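Local coordinates for teichoic acid biosynthesis protein F (PDB 3L7I) that belongs to the TagF-like enzymes of wall teichoic acid biosynthesis, with a GT-B-type fold of two Rossmann-like domains, at residues Y371-Y383 with S707-K719. Sequence-based numbering, arbitrary orientation.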
ATOM      1  N   TYR A 371     -15.717   8.587 -45.396  1.00 59.77           N
ATOM      2  CA  TYR A 371     -15.617   9.574 -46.469  1.00 60.90           C
ATOM      3  C   TYR A 371     -14.723  10.770 -46.129  1.00 61.38           C
ATOM      4  O   TYR A 371     -14.033  11.296 -47.005  1.00 62.80           O
ATOM      5  CB  TYR A 371     -17.007  10.022 -46.924  1.00 60.62           C
ATOM      6  CG  TYR A 371     -17.740   8.911 -47.633  1.00 60.71           C
ATOM      7  CD1 TYR A 371     -18.438   7.949 -46.914  1.00 59.66           C
ATOM      8  CD2 TYR A 371     -17.709   8.801 -49.020  1.00 62.02           C
ATOM      9  CE1 TYR A 371     -19.091   6.921 -47.553  1.00 59.91           C
ATOM     10  CE2 TYR A 371     -18.358   7.779 -49.667  1.00 62.23           C
ATOM     11  CZ  TYR A 371     -19.046   6.839 -48.928  1.00 61.17           C
ATOM     12  OH  TYR A 371     -19.697   5.813 -49.568  1.00 61.53           O
ATOM     13  N   ILE A 372     -14.725  11.195 -44.868  1.00 60.38           N
ATOM     14  CA  ILE A 372     -13.817  12.249 -44.453  1.00 60.91           C
ATOM     15  C   ILE A 372     -12.408  11.747 -44.739  1.00 61.97           C
ATOM     16  O   ILE A 372     -11.591  12.467 -45.318  1.00 63.36           O
ATOM     17  CB  ILE A 372     -14.011  12.647 -42.954  1.00 59.69           C
ATOM     18  CG1 ILE A 372     -15.375  13.320 -42.758  1.00 59.02           C
ATOM     19  CG2 ILE A 372     -12.894  13.574 -42.471  1.00 60.37           C
ATOM     20  CD1 ILE A 372     -15.738  13.587 -41.290  1.00 57.90           C
ATOM     21  N   TYR A 373     -12.160  10.486 -44.387  1.00 61.49           N
ATOM     22  CA  TYR A 373     -10.851   9.854 -44.580  1.00 62.54           C
ATOM     23  C   TYR A 373     -10.464   9.689 -46.045  1.00 64.24           C
ATOM     24  O   TYR A 373      -9.344  10.026 -46.436  1.00 65.70           O
ATOM     25  CB  TYR A 373     -10.782   8.495 -43.886  1.00 61.75           C
ATOM     26  CG  TYR A 373      -9.569   7.672 -44.251  1.00 63.01           C
ATOM     27  CD1 TYR A 373      -8.301   8.050 -43.837  1.00 63.77           C
ATOM     28  CD2 TYR A 373      -9.696   6.509 -45.003  1.00 63.59           C
ATOM     29  CE1 TYR A 373      -7.182   7.294 -44.159  1.00 65.09           C
ATOM     30  CE2 TYR A 373      -8.587   5.741 -45.332  1.00 64.93           C
ATOM     31  CZ  TYR A 373      -7.330   6.139 -44.903  1.00 65.68           C
ATOM     32  OH  TYR A 373      -6.230   5.380 -45.220  1.00 67.17           O
ATOM     33  N   GLU A 374     -11.376   9.180 -46.863  1.00 64.21           N
ATOM     34  CA  GLU A 374     -11.041   8.997 -48.271  1.00 65.96           C
ATOM     35  C   GLU A 374     -10.744  10.337 -48.970  1.00 67.25           C
ATOM     36  O   GLU A 374      -9.932  10.402 -49.910  1.00 69.12           O
ATOM     37  CB  GLU A 374     -12.117   8.175 -48.987  1.00 65.73           C
ATOM     38  CG  GLU A 374     -12.295   6.803 -48.340  1.00 64.82           C
ATOM     39  CD  GLU A 374     -13.077   5.808 -49.186  1.00 65.14           C
ATOM     40  OE1 GLU A 374     -13.742   6.258 -50.150  1.00 65.66           O
ATOM     41  OE2 GLU A 374     -13.026   4.585 -48.878  1.00 64.97           O
ATOM     42  N   TYR A 375     -11.380  11.407 -48.502  1.00 66.44           N
ATOM     43  CA  TYR A 375     -11.135  12.706 -49.093  1.00 67.75           C
ATOM     44  C   TYR A 375      -9.760  13.164 -48.691  1.00 68.75           C
ATOM     45  O   TYR A 375      -9.013  13.678 -49.507  1.00 70.67           O
ATOM     46  CB  TYR A 375     -12.159  13.738 -48.640  1.00 66.78           C
ATOM     47  CG  TYR A 375     -11.756  15.151 -49.004  1.00 68.21           C
ATOM     48  CD1 TYR A 375     -12.157  15.727 -50.211  1.00 69.55           C
ATOM     49  CD2 TYR A 375     -10.955  15.901 -48.151  1.00 68.39           C
ATOM     50  CE1 TYR A 375     -11.781  17.014 -50.550  1.00 71.06           C
ATOM     51  CE2 TYR A 375     -10.577  17.181 -48.474  1.00 69.88           C
ATOM     52  CZ  TYR A 375     -10.989  17.734 -49.672  1.00 71.24           C
ATOM     53  OH  TYR A 375     -10.599  19.015 -49.973  1.00 73.86           O
ATOM     54  N   MET A 376      -9.415  12.984 -47.428  1.00 67.60           N
ATOM     55  CA  MET A 376      -8.105  13.431 -46.966  1.00 68.56           C
ATOM     56  C   MET A 376      -6.948  12.625 -47.563  1.00 70.12           C
ATOM     57  O   MET A 376      -5.891  13.170 -47.832  1.00 71.84           O
ATOM     58  CB  MET A 376      -8.044  13.457 -45.441  1.00 67.00           C
ATOM     59  CG  MET A 376      -8.872  14.572 -44.875  1.00 66.15           C
ATOM     60  SD  MET A 376      -8.619  14.776 -43.125  1.00 64.81           S
ATOM     61  CE  MET A 376      -7.041  15.634 -43.056  1.00 66.70           C
ATOM     62  N   GLN A 377      -7.155  11.332 -47.771  1.00 69.70           N
ATOM     63  CA  GLN A 377      -6.182  10.515 -48.467  1.00 71.37           C
ATOM     64  C   GLN A 377      -5.790  11.119 -49.830  1.00 73.69           C
ATOM     65  O   GLN A 377      -4.611  11.159 -50.195  1.00 75.63           O
ATOM     66  CB  GLN A 377      -6.746   9.114 -48.669  1.00 70.69           C
ATOM     67  CG  GLN A 377      -6.592   8.240 -47.457  1.00 69.31           C
ATOM     68  CD  GLN A 377      -5.141   7.961 -47.146  1.00 70.54           C
ATOM     69  OE1 GLN A 377      -4.477   7.211 -47.870  1.00 72.14           O
ATOM     70  NE2 GLN A 377      -4.637   8.556 -46.063  1.00 69.95           N
ATOM     71  N   LYS A 378      -6.778  11.584 -50.584  1.00 75.71           N
ATOM     72  CA  LYS A 378      -6.520  12.144 -51.903  1.00 78.60           C
ATOM     73  C   LYS A 378      -5.728  13.463 -51.836  1.00 81.83           C
ATOM     74  O   LYS A 378      -4.774  13.656 -52.590  1.00 85.04           O
ATOM     75  CB  LYS A 378      -7.842  12.338 -52.648  1.00 77.70           C
ATOM     76  CG  LYS A 378      -7.722  12.730 -54.114  1.00 80.59           C
ATOM     77  CD  LYS A 378      -9.106  12.763 -54.771  1.00 79.40           C
ATOM     78  CE  LYS A 378      -9.072  13.331 -56.193  1.00 82.37           C
ATOM     79  NZ  LYS A 378     -10.431  13.340 -56.806  1.00 81.19           N
ATOM     80  N   TYR A 379      -6.104  14.357 -50.921  1.00 76.02           N
ATOM     81  CA  TYR A 379      -5.574  15.724 -50.911  1.00 77.40           C
ATOM     82  C   TYR A 379      -4.539  16.022 -49.835  1.00 77.45           C
ATOM     83  O   TYR A 379      -3.897  17.073 -49.870  1.00 81.14           O
ATOM     84  CB  TYR A 379      -6.724  16.726 -50.797  1.00 76.47           C
ATOM     85  CG  TYR A 379      -7.632  16.695 -51.992  1.00 76.97           C
ATOM     86  CD1 TYR A 379      -7.545  17.666 -52.976  1.00 80.06           C
ATOM     87  CD2 TYR A 379      -8.564  15.679 -52.149  1.00 75.51           C
ATOM     88  CE1 TYR A 379      -8.364  17.637 -54.076  1.00 80.25           C
ATOM     89  CE2 TYR A 379      -9.388  15.639 -53.256  1.00 76.07           C
ATOM     90  CZ  TYR A 379      -9.278  16.620 -54.220  1.00 78.12           C
ATOM     91  OH  TYR A 379     -10.093  16.584 -55.323  1.00 78.76           O
ATOM     92  N   TYR A 380      -4.387  15.115 -48.875  1.00 75.88           N
ATOM     93  CA  TYR A 380      -3.452  15.316 -47.773  1.00 75.79           C
ATOM     94  C   TYR A 380      -2.796  14.005 -47.353  1.00 75.43           C
ATOM     95  O   TYR A 380      -2.895  13.603 -46.188  1.00 73.70           O
ATOM     96  CB  TYR A 380      -4.152  15.958 -46.573  1.00 73.83           C
ATOM     97  CG  TYR A 380      -4.854  17.243 -46.905  1.00 74.19           C
ATOM     98  CD1 TYR A 380      -4.141  18.356 -47.311  1.00 76.34           C
ATOM     99  CD2 TYR A 380      -6.236  17.339 -46.820  1.00 72.55           C
ATOM    100  CE1 TYR A 380      -4.779  19.532 -47.621  1.00 76.85           C
ATOM    101  CE2 TYR A 380      -6.887  18.508 -47.126  1.00 73.02           C
ATOM    102  CZ  TYR A 380      -6.152  19.601 -47.525  1.00 75.16           C
ATOM    103  OH  TYR A 380      -6.801  20.771 -47.829  1.00 75.79           O
ATOM    104  N   PRO A 381      -2.083  13.363 -48.294  1.00 78.19           N
ATOM    105  CA  PRO A 381      -1.560  12.002 -48.154  1.00 77.27           C
ATOM    106  C   PRO A 381      -0.534  11.880 -47.049  1.00 77.47           C
ATOM    107  O   PRO A 381      -0.296  10.767 -46.584  1.00 76.62           O
ATOM    108  CB  PRO A 381      -0.855  11.757 -49.494  1.00 79.97           C
ATOM    109  CG  PRO A 381      -1.286  12.859 -50.383  1.00 81.76           C
ATOM    110  CD  PRO A 381      -1.552  14.013 -49.498  1.00 82.07           C
ATOM    111  N   ASN A 382       0.062  12.994 -46.632  1.00 77.98           N
ATOM    112  CA  ASN A 382       1.247  12.912 -45.792  1.00 78.61           C
ATOM    113  C   ASN A 382       1.004  13.102 -44.291  1.00 76.50           C
ATOM    114  O   ASN A 382       1.922  13.413 -43.539  1.00 77.08           O
ATOM    115  CB  ASN A 382       2.354  13.841 -46.314  1.00 81.39           C
ATOM    116  CG  ASN A 382       2.671  13.603 -47.802  1.00 83.78           C
ATOM    117  OD1 ASN A 382       2.616  12.468 -48.294  1.00 83.88           O
ATOM    118  ND2 ASN A 382       2.992  14.682 -48.522  1.00 85.86           N
ATOM    119  N   TYR A 383      -0.225  12.888 -43.842  1.00 74.17           N
ATOM    120  CA  TYR A 383      -0.496  12.889 -42.409  1.00 72.23           C
ATOM    121  C   TYR A 383      -0.499  11.456 -41.867  1.00 71.13           C
ATOM    122  O   TYR A 383      -0.662  10.502 -42.638  1.00 71.45           O
ATOM    123  CB  TYR A 383      -1.841  13.540 -42.116  1.00 70.49           C
ATOM    124  CG  TYR A 383      -1.893  15.034 -42.293  1.00 71.35           C
ATOM    125  CD1 TYR A 383      -3.004  15.628 -42.855  1.00 70.91           C
ATOM    126  CD2 TYR A 383      -0.849  15.851 -41.886  1.00 72.71           C
ATOM    127  CE1 TYR A 383      -3.089  16.993 -43.011  1.00 71.81           C
ATOM    128  CE2 TYR A 383      -0.922  17.228 -42.038  1.00 73.65           C
ATOM    129  CZ  TYR A 383      -2.052  17.791 -42.608  1.00 73.21           C
ATOM    130  OH  TYR A 383      -2.171  19.153 -42.786  1.00 75.85           O
ATOM    131  N   SER A 707     -17.392  16.009 -46.940  1.00 64.96           N
ATOM    132  CA  SER A 707     -16.085  15.467 -46.605  1.00 63.30           C
ATOM    133  C   SER A 707     -14.997  16.498 -46.890  1.00 65.09           C
ATOM    134  O   SER A 707     -14.006  16.598 -46.160  1.00 64.37           O
ATOM    135  CB  SER A 707     -15.821  14.186 -47.375  1.00 61.77           C
ATOM    136  OG  SER A 707     -17.018  13.429 -47.457  1.00 60.94           O
ATOM    137  N   GLN A 708     -15.189  17.272 -47.952  1.00 67.56           N
ATOM    138  CA  GLN A 708     -14.294  18.371 -48.252  1.00 69.72           C
ATOM    139  C   GLN A 708     -14.252  19.389 -47.113  1.00 70.54           C
ATOM    140  O   GLN A 708     -13.177  19.745 -46.637  1.00 70.56           O
ATOM    141  CB  GLN A 708     -14.742  19.048 -49.525  1.00 72.43           C
ATOM    142  CG  GLN A 708     -14.026  20.326 -49.808  1.00 75.14           C
ATOM    143  CD  GLN A 708     -14.187  20.725 -51.252  1.00 77.60           C
ATOM    144  OE1 GLN A 708     -13.966  21.880 -51.625  1.00 80.42           O
ATOM    145  NE2 GLN A 708     -14.583  19.763 -52.083  1.00 76.66           N
ATOM    146  N   TYR A 709     -15.420  19.850 -46.671  1.00 71.30           N
ATOM    147  CA  TYR A 709     -15.488  20.776 -45.542  1.00 72.10           C
ATOM    148  C   TYR A 709     -14.735  20.265 -44.302  1.00 69.75           C
ATOM    149  O   TYR A 709     -13.882  20.982 -43.761  1.00 70.50           O
ATOM    150  CB  TYR A 709     -16.928  21.146 -45.171  1.00 72.97           C
ATOM    151  CG  TYR A 709     -16.988  22.397 -44.324  1.00 74.83           C
ATOM    152  CD1 TYR A 709     -17.075  23.654 -44.909  1.00 78.08           C
ATOM    153  CD2 TYR A 709     -16.925  22.322 -42.939  1.00 73.47           C
ATOM    154  CE1 TYR A 709     -17.121  24.799 -44.138  1.00 79.93           C
ATOM    155  CE2 TYR A 709     -16.966  23.471 -42.156  1.00 75.27           C
ATOM    156  CZ  TYR A 709     -17.062  24.709 -42.756  1.00 78.50           C
ATOM    157  OH  TYR A 709     -17.090  25.850 -41.967  1.00 80.43           O
ATOM    158  N   ILE A 710     -15.034  19.043 -43.848  1.00 67.07           N
ATOM    159  CA  ILE A 710     -14.288  18.491 -42.724  1.00 64.91           C
ATOM    160  C   ILE A 710     -12.794  18.325 -43.035  1.00 64.53           C
ATOM    161  O   ILE A 710     -11.950  18.826 -42.298  1.00 64.71           O
ATOM    162  CB  ILE A 710     -14.879  17.178 -42.187  1.00 62.25           C
ATOM    163  CG1 ILE A 710     -16.301  17.420 -41.701  1.00 62.75           C
ATOM    164  CG2 ILE A 710     -14.034  16.665 -41.029  1.00 60.25           C
ATOM    165  CD1 ILE A 710     -16.374  18.503 -40.638  1.00 63.97           C
ATOM    166  N   GLY A 711     -12.461  17.638 -44.123  1.00 64.14           N
ATOM    167  CA  GLY A 711     -11.065  17.448 -44.467  1.00 63.93           C
ATOM    168  C   GLY A 711     -10.263  18.750 -44.522  1.00 66.31           C
ATOM    169  O   GLY A 711      -9.115  18.802 -44.076  1.00 65.96           O
ATOM    170  N   ASP A 712     -10.850  19.803 -45.086  1.00 68.89           N
ATOM    171  CA  ASP A 712     -10.148  21.081 -45.182  1.00 71.47           C
ATOM    172  C   ASP A 712     -10.110  21.751 -43.815  1.00 71.54           C
ATOM    173  O   ASP A 712      -9.169  22.488 -43.504  1.00 72.73           O
ATOM    174  CB  ASP A 712     -10.804  22.019 -46.211  1.00 74.45           C
ATOM    175  CG  ASP A 712     -10.617  21.549 -47.661  1.00 74.95           C
ATOM    176  OD1 ASP A 712      -9.831  20.599 -47.895  1.00 73.23           O
ATOM    177  OD2 ASP A 712     -11.266  22.134 -48.565  1.00 77.18           O
ATOM    178  N   LEU A 713     -11.133  21.509 -42.992  1.00 70.41           N
ATOM    179  CA  LEU A 713     -11.159  22.111 -41.656  1.00 70.49           C
ATOM    180  C   LEU A 713      -9.996  21.573 -40.851  1.00 68.61           C
ATOM    181  O   LEU A 713      -9.313  22.331 -40.168  1.00 69.54           O
ATOM    182  CB  LEU A 713     -12.467  21.836 -40.914  1.00 69.54           C
ATOM    183  CG  LEU A 713     -12.489  22.412 -39.499  1.00 69.63           C
ATOM    184  CD1 LEU A 713     -12.696  23.896 -39.551  1.00 72.82           C
ATOM    185  CD2 LEU A 713     -13.574  21.774 -38.693  1.00 68.02           C
ATOM    186  N   ILE A 714      -9.787  20.257 -40.947  1.00 66.08           N
ATOM    187  CA  ILE A 714      -8.693  19.587 -40.238  1.00 64.18           C
ATOM    188  C   ILE A 714      -7.362  20.090 -40.760  1.00 65.55           C
ATOM    189  O   ILE A 714      -6.462  20.416 -39.981  1.00 65.58           O
ATOM    190  CB  ILE A 714      -8.760  18.032 -40.335  1.00 61.40           C
ATOM    191  CG1 ILE A 714      -9.993  17.517 -39.602  1.00 60.01           C
ATOM    192  CG2 ILE A 714      -7.537  17.402 -39.707  1.00 59.80           C
ATOM    193  CD1 ILE A 714     -10.198  16.055 -39.759  1.00 57.63           C
ATOM    194  N   HIS A 715      -7.247  20.178 -42.080  1.00 66.83           N
ATOM    195  CA  HIS A 715      -6.024  20.680 -42.685  1.00 68.43           C
ATOM    196  C   HIS A 715      -5.684  22.088 -42.199  1.00 70.84           C
ATOM    197  O   HIS A 715      -4.527  22.380 -41.937  1.00 71.35           O
ATOM    198  CB  HIS A 715      -6.108  20.637 -44.213  1.00 69.76           C
ATOM    199  CG  HIS A 715      -4.959  21.311 -44.897  1.00 71.94           C
ATOM    200  ND1 HIS A 715      -3.725  20.713 -45.043  1.00 71.68           N
ATOM    201  CD2 HIS A 715      -4.855  22.536 -45.466  1.00 75.05           C
ATOM    202  CE1 HIS A 715      -2.913  21.539 -45.679  1.00 75.24           C
ATOM    203  NE2 HIS A 715      -3.573  22.653 -45.944  1.00 76.61           N
ATOM    204  N   LYS A 716      -6.690  22.949 -42.067  1.00 86.14           N
ATOM    205  CA  LYS A 716      -6.454  24.323 -41.641  1.00 88.82           C
ATOM    206  C   LYS A 716      -6.096  24.379 -40.161  1.00 88.54           C
ATOM    207  O   LYS A 716      -5.399  25.287 -39.725  1.00 91.22           O
ATOM    208  CB  LYS A 716      -7.674  25.208 -41.925  1.00 89.62           C
ATOM    209  CG  LYS A 716      -7.510  26.683 -41.519  1.00 92.63           C
ATOM    210  CD  LYS A 716      -8.859  27.410 -41.484  1.00 93.11           C
ATOM    211  CE  LYS A 716      -8.734  28.884 -41.873  1.00 96.89           C
ATOM    212  NZ  LYS A 716      -8.197  29.735 -40.776  1.00 98.34           N
ATOM    213  N   ASP A 717      -6.575  23.411 -39.390  1.00105.17           N
ATOM    214  CA  ASP A 717      -6.277  23.364 -37.962  1.00105.01           C
ATOM    215  C   ASP A 717      -4.817  22.973 -37.721  1.00105.97           C
ATOM    216  O   ASP A 717      -4.175  23.501 -36.812  1.00107.78           O
ATOM    217  CB  ASP A 717      -7.225  22.404 -37.216  1.00101.98           C
ATOM    218  CG  ASP A 717      -8.520  23.080 -36.755  1.00102.11           C
ATOM    219  OD1 ASP A 717      -8.522  24.318 -36.548  1.00104.58           O
ATOM    220  OD2 ASP A 717      -9.538  22.375 -36.588  1.00100.00           O
ATOM    221  N   ILE A 718      -4.286  22.059 -38.533  1.00 73.67           N
ATOM    222  CA  ILE A 718      -2.927  21.568 -38.287  1.00 74.74           C
ATOM    223  C   ILE A 718      -1.817  22.424 -38.878  1.00 78.36           C
ATOM    224  O   ILE A 718      -0.674  22.342 -38.440  1.00 80.15           O
ATOM    225  CB  ILE A 718      -2.723  20.055 -38.591  1.00 72.49           C
ATOM    226  CG1 ILE A 718      -3.549  19.572 -39.750  1.00 71.01           C
ATOM    227  CG2 ILE A 718      -3.250  19.238 -37.459  1.00 68.13           C
ATOM    228  CD1 ILE A 718      -4.000  18.126 -39.522  1.00 66.31           C
ATOM    229  N   LYS A 719      -2.156  23.259 -39.850  1.00 76.28           N
ATOM    230  CA  LYS A 719      -1.225  24.294 -40.277  1.00 80.08           C
ATOM    231  C   LYS A 719      -0.885  25.257 -39.122  1.00 82.08           C
ATOM    232  O   LYS A 719       0.279  25.594 -38.923  1.00 84.91           O
ATOM    233  CB  LYS A 719      -1.744  25.037 -41.515  1.00 81.38           C
ATOM    234  CG  LYS A 719      -1.461  24.307 -42.837  1.00 81.57           C
ATOM    235  CD  LYS A 719      -1.501  25.266 -44.027  1.00 84.63           C
ATOM    236  CE  LYS A 719      -0.732  24.720 -45.227  1.00 86.30           C
ATOM    237  NZ  LYS A 719      -0.208  25.831 -46.066  1.00 90.60           N
TER
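In this GT-B-type fold, the C-terminal helix 706-721 crosses back to the N-terminal Rossmann-like domain and packs through S707, G711 and H715 against I372, M376 and Y380, on helix 367-379 and just past its end, beside the parallel sheet that contains strands 354-358 and 418-423. The two helix segments approach to 8.5 Å between axes and cross at -61°. The backbones are nearest at I372 and S707 (CA to CA 4.5 Å); at G711, which has no side chain, M376 CG comes within 3.6 Å of CA. Y375 is the knob of this interface, set among S707, Q708, G711 and D712. With CG anti to the backbone N (chi1 168°), its ring lies against the helix, and Q708 CA sits over the face in a CH-pi contact, 3.7 Å from the centroid. Two tyrosine hydroxyls then converge on D712 OD1 from opposite faces of the carboxylate plane: Y375 OH on the syn side at 2.7 Å, Y380 OH at 3.0 Å from above that plane. Beyond the helix end, the Y380 ring forms an offset stack with H715, the planes only 14° apart, with H715 CB also over the tyrosine face. H715 ND1 and Y383 OH share a hydrogen bond, and I718 CD1 covers one face of the Y383 ring. On the sheet-facing side the contact is apolar, with I372 CD1 against I710 CG2 at 3.5 Å and M376 CE near I714 CG2; I355 of strand 354-358 touches both M376 and I714. Two phenol donors on one oxygen would be expected to stabilise the negative charge of D712, which ties helix 367-379 and the turn after it to helix 706-721.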